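Local coordinates for protein acetohydroxyacid synthase small subunit Related (Bacteroides thetaiotaomicron, PDB 2F06) that is of unknown function but carries paired ACT domains that bind histidine, consistent with a regulatory, amino-acid-sensing role, at residues Q8-L13 with F45-G50. Residues are numbered along the deposited sequence; the frame is centred on the assembly and turned at random. Where two conformers were deposited one is given.
Sequences QLSIFL and FGILRG
Ile-11 and Leu-48 form an antiparallel hydrogen-bonded pair across two strands of an ACT domain, the beta-alpha-beta-beta-alpha-beta fold. Strand 8-13 is also hydrogen-bonded to strand 69-80, and strand 46-50 to strand 34-41, so both lie inside the sheet. Leu-48 N gives a hydrogen bond to Ile-11 O and Ile-11 N one to Leu-48 O, each 2.8 Å. Similar pairs join Leu-9 to Gly-50, where the bond from Gly-50 N is weak, and Leu-13 to Gly-46.

Ile-11, Leu-13 and Leu-48 share the face covered by helices 19-29 and 55-64. Ile-11 CD1 lies beside Leu-48 CD2, 4.1 Å away, and the two side chains point the same way. Leu-13 CD2 meets Leu-48 CB.

Arg-49 rises from the other face. Its CB packs against the Gln-8 amide. Its CG is 3.8 Å from Gln-8 OE1, with Ser-10 OG nearly as near. CD still touches OE1. The chain is extended to NE (chi3 -180°). NE donates to a water 2.9 Å away, which also bonds to Ser-10 OG and so bridges the strands. The guanidinium NH2 makes a salt bridge with Glu-41 of a third subunit. Gln-8 OE1 and NE2 are hydrogen-bonded to the hydroxyls of Tyr-102 and Tyr-104, respectively.

On this face Phe-12 meets Phe-12 of a second subunit. Ile-47 CD1 lies at the edge of the Phe-12 ring, in its plane, 3.8 Å from Phe-12 CD1.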
ATOM      1  N   GLN A   8      -3.364  17.604  -5.572  1.00 21.27           N
ATOM      2  CA  GLN A   8      -2.568  16.496  -6.006  1.00 20.91           C
ATOM      3  C   GLN A   8      -3.418  15.537  -6.833  1.00 20.55           C
ATOM      4  O   GLN A   8      -4.532  15.180  -6.456  1.00 21.83           O
ATOM      5  CB  GLN A   8      -2.012  15.788  -4.801  1.00 18.17           C
ATOM      6  CG  GLN A   8      -1.241  14.532  -5.118  1.00 21.14           C
ATOM      7  CD  GLN A   8      -1.041  13.700  -3.861  1.00 22.27           C
ATOM      8  OE1 GLN A   8      -1.921  12.926  -3.464  1.00 24.39           O
ATOM      9  NE2 GLN A   8       0.095  13.868  -3.230  1.00 14.90           N
ATOM     10  N   LEU A   9      -2.916  15.102  -7.964  1.00 20.37           N
ATOM     11  CA  LEU A   9      -3.609  14.042  -8.693  1.00 20.82           C
ATOM     12  C   LEU A   9      -3.211  12.673  -8.143  1.00 20.12           C
ATOM     13  O   LEU A   9      -2.029  12.372  -7.914  1.00 18.09           O
ATOM     14  CB  LEU A   9      -3.286  14.072 -10.189  1.00 20.79           C
ATOM     15  CG  LEU A   9      -3.641  15.308 -11.024  1.00 23.71           C
ATOM     16  CD1 LEU A   9      -3.548  14.987 -12.483  1.00 25.10           C
ATOM     17  CD2 LEU A   9      -5.014  15.770 -10.778  1.00 26.75           C
ATOM     18  N   SER A  10      -4.218  11.842  -7.949  1.00 19.80           N
ATOM     19  CA  SER A  10      -4.011  10.435  -7.716  1.00 20.62           C
ATOM     20  C   SER A  10      -4.571   9.656  -8.873  1.00 21.57           C
ATOM     21  O   SER A  10      -5.783   9.654  -9.061  1.00 21.96           O
ATOM     22  CB  SER A  10      -4.695  10.003  -6.411  1.00 19.75           C
ATOM     23  OG  SER A  10      -3.882  10.490  -5.348  1.00 22.44           O
ATOM     24  N   ILE A  11      -3.698   8.923  -9.557  1.00 23.01           N
ATOM     25  CA  ILE A  11      -4.047   8.242 -10.746  1.00 24.56           C
ATOM     26  C   ILE A  11      -3.852   6.708 -10.620  1.00 26.53           C
ATOM     27  O   ILE A  11      -2.718   6.227 -10.325  1.00 26.62           O
ATOM     28  CB  ILE A  11      -3.260   8.800 -11.954  1.00 23.18           C
ATOM     29  CG1 ILE A  11      -3.331  10.318 -12.045  1.00 22.44           C
ATOM     30  CG2 ILE A  11      -3.781   8.186 -13.268  1.00 24.32           C
ATOM     31  CD1 ILE A  11      -2.079  10.936 -12.631  1.00 20.17           C
ATOM     32  N   PHE A  12      -4.946   5.973 -10.871  1.00 26.99           N
ATOM     33  CA  PHE A  12      -4.977   4.503 -10.759  1.00 30.38           C
ATOM     34  C   PHE A  12      -4.327   3.901 -12.011  1.00 31.50           C
ATOM     35  O   PHE A  12      -4.778   4.140 -13.113  1.00 31.99           O
ATOM     36  CB  PHE A  12      -6.403   4.015 -10.548  1.00 30.04           C
ATOM     37  CG  PHE A  12      -6.572   2.474 -10.499  1.00 31.83           C
ATOM     38  CD1 PHE A  12      -6.012   1.711  -9.445  1.00 33.89           C
ATOM     39  CD2 PHE A  12      -7.336   1.814 -11.492  1.00 28.92           C
ATOM     40  CE1 PHE A  12      -6.215   0.307  -9.377  1.00 32.38           C
ATOM     41  CE2 PHE A  12      -7.547   0.442 -11.464  1.00 28.28           C
ATOM     42  CZ  PHE A  12      -6.973  -0.326 -10.389  1.00 35.47           C
ATOM     43  N   LEU A  13      -3.193   3.221 -11.829  1.00 33.78           N
ATOM     44  CA  LEU A  13      -2.415   2.671 -12.952  1.00 34.07           C
ATOM     45  C   LEU A  13      -2.734   1.190 -12.867  1.00 36.05           C
ATOM     46  O   LEU A  13      -2.282   0.484 -11.923  1.00 36.23           O
ATOM     47  CB  LEU A  13      -0.889   2.866 -12.756  1.00 33.30           C
ATOM     48  CG  LEU A  13      -0.212   4.180 -12.326  1.00 35.26           C
ATOM     49  CD1 LEU A  13       1.248   3.985 -11.730  1.00 33.78           C
ATOM     50  CD2 LEU A  13      -0.267   5.252 -13.397  1.00 34.36           C
ATOM     51  N   PHE A  45      -0.775  -3.160  -9.045  1.00 25.46           N
ATOM     52  CA  PHE A  45      -1.075  -1.862  -9.623  0.50 25.04           C
ATOM     53  C   PHE A  45      -0.325  -0.806  -8.854  1.00 27.29           C
ATOM     54  O   PHE A  45       0.119  -1.077  -7.732  1.00 27.26           O
ATOM     55  CB  PHE A  45      -2.598  -1.591  -9.549  0.50 23.83           C
ATOM     56  CG  PHE A  45      -3.455  -2.707 -10.141  0.50 20.86           C
ATOM     57  CD1 PHE A  45      -3.739  -2.738 -11.478  0.50 18.49           C
ATOM     58  CD2 PHE A  45      -3.954  -3.720  -9.347  0.50 17.02           C
ATOM     59  CE1 PHE A  45      -4.517  -3.755 -12.002  0.50 16.42           C
ATOM     60  CE2 PHE A  45      -4.734  -4.699  -9.846  0.50 17.70           C
ATOM     61  CZ  PHE A  45      -5.003  -4.740 -11.189  0.50 16.16           C
ATOM     62  N   GLY A  46      -0.276   0.395  -9.427  1.00 28.54           N
ATOM     63  CA  GLY A  46       0.181   1.540  -8.669  1.00 30.78           C
ATOM     64  C   GLY A  46      -0.801   2.654  -8.569  1.00 30.25           C
ATOM     65  O   GLY A  46      -1.777   2.722  -9.310  1.00 32.13           O
ATOM     66  N   ILE A  47      -0.552   3.520  -7.627  1.00 29.74           N
ATOM     67  CA  ILE A  47      -1.182   4.778  -7.732  1.00 31.99           C
ATOM     68  C   ILE A  47      -0.122   5.875  -7.897  1.00 31.05           C
ATOM     69  O   ILE A  47       0.719   6.101  -6.966  1.00 32.60           O
ATOM     70  CB  ILE A  47      -2.098   5.090  -6.535  1.00 33.35           C
ATOM     71  CG1 ILE A  47      -3.526   4.524  -6.780  1.00 36.18           C
ATOM     72  CG2 ILE A  47      -2.362   6.571  -6.498  1.00 32.46           C
ATOM     73  CD1 ILE A  47      -3.681   3.025  -6.796  1.00 38.39           C
ATOM     74  N   LEU A  48      -0.205   6.561  -9.035  1.00 28.06           N
ATOM     75  CA  LEU A  48       0.621   7.715  -9.231  1.00 27.26           C
ATOM     76  C   LEU A  48       0.041   8.911  -8.493  1.00 25.79           C
ATOM     77  O   LEU A  48      -1.004   9.438  -8.870  1.00 26.41           O
ATOM     78  CB  LEU A  48       0.814   8.039 -10.705  1.00 26.63           C
ATOM     79  CG  LEU A  48       1.740   9.215 -11.098  1.00 27.79           C
ATOM     80  CD1 LEU A  48       3.184   8.943 -10.608  1.00 27.83           C
ATOM     81  CD2 LEU A  48       1.750   9.370 -12.643  1.00 26.84           C
ATOM     82  N   ARG A  49       0.772   9.354  -7.496  1.00 22.50           N
ATOM     83  CA  ARG A  49       0.510  10.621  -6.862  1.00 22.38           C
ATOM     84  C   ARG A  49       1.374  11.692  -7.503  1.00 23.32           C
ATOM     85  O   ARG A  49       2.583  11.500  -7.671  1.00 23.54           O
ATOM     86  CB  ARG A  49       0.889  10.490  -5.430  1.00 22.00           C
ATOM     87  CG  ARG A  49      -0.105   9.780  -4.677  1.00 20.10           C
ATOM     88  CD  ARG A  49       0.402   9.629  -3.166  1.00 24.48           C
ATOM     89  NE  ARG A  49      -0.667   8.896  -2.474  1.00 22.09           N
ATOM     90  CZ  ARG A  49      -0.472   8.120  -1.425  1.00 22.13           C
ATOM     91  NH1 ARG A  49       0.770   7.993  -0.866  1.00 22.55           N
ATOM     92  NH2 ARG A  49      -1.537   7.514  -0.938  1.00 17.97           N
ATOM     93  N   GLY A  50       0.774  12.819  -7.839  1.00 22.18           N
ATOM     94  CA  GLY A  50       1.373  13.687  -8.810  1.00 24.32           C
ATOM     95  C   GLY A  50       1.066  15.138  -8.501  1.00 23.83           C
ATOM     96  O   GLY A  50      -0.086  15.505  -8.311  1.00 24.37           O
TER
HETATM   97  O   HOH W   1      -3.468   9.133  -3.112  1.00 10.72           O